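Local coordinates for protein leucine aminopeptidase 2, chloroplastic (Streptomyces sp. BC16019, PDB 5LHJ) that is a metal-dependent aminopeptidase of the M17 family that acts in maturation of the peptide antibiotic bottromycin, probably removing N-terminal residues from peptides, at residues A[371-376]-A[461-466]. Residues are numbered along the deposited sequence; the frame is centred on the assembly and turned at random.
Sequences VATLTS and LDIAAP
At the C-terminal ends of two adjacent parallel strands of the M17 catalytic domain, beside the residues that bind two manganese ions, which are absent from this chain, Val371 and Ala372 pair with Leu461 and Asp462. Ala372 N donates to Leu461 O at 3.0 Å, and Ile463 N returns a bond to Ala372 O at 2.9 Å. On one face of the sheet, Val371 and Leu461 lie side by side, while Val371 CG1, anti to its backbone N (chi1 -172°), packs against Ile463 CD1 at 3.7 Å. On the other face Asp462 reaches beyond the strand pairing to grip the departing loop. Its OD1 accepts Leu374 N at 3.0 Å, from well above the carboxylate plane, and a weak bond from Thr375 N at 3.3 Å. OD2 accepts a hydrogen bond from Thr375 OG1 at 2.7 Å, on its syn side and 22° out of the carboxylate plane. A leucine in place of Asp462 would probably leave Leu374 N and Thr375 OG1 without this acceptor and let the loop shift. Just past the strand end, Thr373 centres an inverse gamma turn, its CA 3.7 Å from Ala464 CA. The turn directs Thr373 towards the metal ligands: its OG1 bonds to Asp284 and its O accepts Lys261 NZ, a probable second-shell role in positioning both. Ala464 CB closes against Thr375 O at 3.3 Å. Helix 440-449 covers Leu374 and Thr375, with Thr441 also bonded to Thr375 OG1; helix 345-358 packs on Ala372 and Leu374, and Phe411 of strand 410-413 meets Leu461 and Ile463.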
ATOM      1  N   VAL A 371     -24.877  -4.836 -22.601  1.00 16.96           N
ATOM      2  CA  VAL A 371     -24.295  -3.558 -22.216  1.00 16.61           C
ATOM      3  C   VAL A 371     -24.067  -3.602 -20.717  1.00 16.32           C
ATOM      4  O   VAL A 371     -24.995  -3.896 -19.950  1.00 15.80           O
ATOM      5  CB  VAL A 371     -25.238  -2.370 -22.548  1.00 16.93           C
ATOM      6  CG1 VAL A 371     -24.531  -1.042 -22.312  1.00 16.97           C
ATOM      7  CG2 VAL A 371     -25.736  -2.447 -23.983  1.00 17.27           C
ATOM      8  N   ALA A 372     -22.835  -3.334 -20.295  1.00 16.04           N
ATOM      9  CA  ALA A 372     -22.472  -3.496 -18.896  1.00 16.30           C
ATOM     10  C   ALA A 372     -21.296  -2.632 -18.506  1.00 16.78           C
ATOM     11  O   ALA A 372     -20.353  -2.467 -19.276  1.00 16.77           O
ATOM     12  CB  ALA A 372     -22.173  -4.965 -18.613  1.00 16.64           C
ATOM     13  N   THR A 373     -21.366  -2.055 -17.309  1.00 17.29           N
ATOM     14  CA  THR A 373     -20.208  -1.415 -16.669  1.00 17.71           C
ATOM     15  C   THR A 373     -19.405  -2.537 -16.009  1.00 18.41           C
ATOM     16  O   THR A 373     -19.537  -2.805 -14.805  1.00 19.16           O
ATOM     17  CB  THR A 373     -20.659  -0.362 -15.651  1.00 18.10           C
ATOM     18  OG1 THR A 373     -21.617  -0.944 -14.754  1.00 17.96           O
ATOM     19  CG2 THR A 373     -21.311   0.819 -16.373  1.00 18.28           C
ATOM     20  N   LEU A 374     -18.589  -3.220 -16.802  1.00 18.35           N
ATOM     21  CA  LEU A 374     -18.108  -4.535 -16.399  1.00 18.93           C
ATOM     22  C   LEU A 374     -16.735  -4.533 -15.749  1.00 19.52           C
ATOM     23  O   LEU A 374     -16.593  -5.100 -14.674  1.00 20.18           O
ATOM     24  CB  LEU A 374     -18.170  -5.529 -17.569  1.00 18.96           C
ATOM     25  CG  LEU A 374     -18.305  -7.006 -17.184  1.00 19.01           C
ATOM     26  CD1 LEU A 374     -19.594  -7.265 -16.408  1.00 19.23           C
ATOM     27  CD2 LEU A 374     -18.238  -7.879 -18.415  1.00 18.93           C
ATOM     28  N   THR A 375     -15.737  -3.900 -16.370  1.00 19.84           N
ATOM     29  CA  THR A 375     -14.351  -4.050 -15.904  1.00 20.45           C
ATOM     30  C   THR A 375     -13.624  -2.737 -15.769  1.00 21.74           C
ATOM     31  O   THR A 375     -13.812  -1.844 -16.590  1.00 22.32           O
ATOM     32  CB  THR A 375     -13.517  -4.953 -16.838  1.00 20.72           C
ATOM     33  OG1 THR A 375     -13.323  -4.317 -18.118  1.00 20.36           O
ATOM     34  CG2 THR A 375     -14.197  -6.287 -17.010  1.00 20.44           C
ATOM     35  N   SER A 376     -12.766  -2.650 -14.763  1.00 22.69           N
ATOM     36  CA  SER A 376     -11.947  -1.463 -14.549  1.00 24.54           C
ATOM     37  C   SER A 376     -10.686  -1.492 -15.404  1.00 25.49           C
ATOM     38  O   SER A 376     -10.101  -0.445 -15.655  1.00 27.34           O
ATOM     39  CB  SER A 376     -11.580  -1.332 -13.077  1.00 25.64           C
ATOM     40  OG  SER A 376     -10.892  -2.498 -12.638  1.00 26.88           O
ATOM     41  N   LEU A 461     -20.817  -4.656 -25.021  1.00 16.82           N
ATOM     42  CA  LEU A 461     -20.335  -3.288 -24.821  1.00 17.18           C
ATOM     43  C   LEU A 461     -19.937  -3.106 -23.359  1.00 16.76           C
ATOM     44  O   LEU A 461     -20.791  -3.179 -22.485  1.00 16.38           O
ATOM     45  CB  LEU A 461     -21.426  -2.276 -25.172  1.00 18.01           C
ATOM     46  CG  LEU A 461     -22.060  -2.312 -26.557  1.00 19.20           C
ATOM     47  CD1 LEU A 461     -22.948  -1.085 -26.790  1.00 19.39           C
ATOM     48  CD2 LEU A 461     -21.012  -2.373 -27.621  1.00 20.17           C
ATOM     49  N   ASP A 462     -18.648  -2.893 -23.101  1.00 16.45           N
ATOM     50  CA  ASP A 462     -18.149  -2.671 -21.742  1.00 16.50           C
ATOM     51  C   ASP A 462     -17.979  -1.161 -21.573  1.00 16.58           C
ATOM     52  O   ASP A 462     -17.094  -0.567 -22.186  1.00 15.82           O
ATOM     53  CB  ASP A 462     -16.840  -3.429 -21.518  1.00 17.04           C
ATOM     54  CG  ASP A 462     -16.363  -3.419 -20.053  1.00 17.53           C
ATOM     55  OD1 ASP A 462     -16.861  -2.632 -19.202  1.00 17.64           O
ATOM     56  OD2 ASP A 462     -15.449  -4.224 -19.751  1.00 18.95           O
ATOM     57  N   ILE A 463     -18.857  -0.549 -20.776  1.00 16.66           N
ATOM     58  CA  ILE A 463     -18.956   0.914 -20.706  1.00 17.08           C
ATOM     59  C   ILE A 463     -18.623   1.467 -19.313  1.00 17.37           C
ATOM     60  O   ILE A 463     -19.052   2.562 -18.966  1.00 16.71           O
ATOM     61  CB  ILE A 463     -20.344   1.399 -21.177  1.00 17.03           C
ATOM     62  CG1 ILE A 463     -21.473   0.875 -20.273  1.00 16.98           C
ATOM     63  CG2 ILE A 463     -20.581   0.972 -22.628  1.00 17.26           C
ATOM     64  CD1 ILE A 463     -22.791   1.609 -20.434  1.00 17.14           C
ATOM     65  N   ALA A 464     -17.815   0.733 -18.544  1.00 18.12           N
ATOM     66  CA  ALA A 464     -17.503   1.090 -17.152  1.00 19.22           C
ATOM     67  C   ALA A 464     -17.039   2.541 -16.961  1.00 20.11           C
ATOM     68  O   ALA A 464     -17.606   3.292 -16.160  1.00 21.72           O
ATOM     69  CB  ALA A 464     -16.456   0.123 -16.592  1.00 19.42           C
ATOM     70  N   ALA A 465     -16.061   2.959 -17.737  1.00 20.05           N
ATOM     71  CA  ALA A 465     -15.527   4.309 -17.574  1.00 20.45           C
ATOM     72  C   ALA A 465     -16.433   5.430 -18.116  1.00 18.95           C
ATOM     73  O   ALA A 465     -16.659   6.388 -17.408  1.00 19.90           O
ATOM     74  CB  ALA A 465     -14.137   4.407 -18.174  1.00 20.55           C
ATOM     75  N   PRO A 466     -16.952   5.324 -19.353  1.00 18.20           N
ATOM     76  CA  PRO A 466     -17.681   6.511 -19.847  1.00 17.97           C
ATOM     77  C   PRO A 466     -19.110   6.676 -19.294  1.00 17.72           C
ATOM     78  O   PRO A 466     -19.702   7.739 -19.496  1.00 17.62           O
ATOM     79  CB  PRO A 466     -17.684   6.328 -21.368  1.00 18.21           C
ATOM     80  CG  PRO A 466     -17.431   4.888 -21.588  1.00 18.32           C
ATOM     81  CD  PRO A 466     -16.623   4.399 -20.448  1.00 18.35           C
TER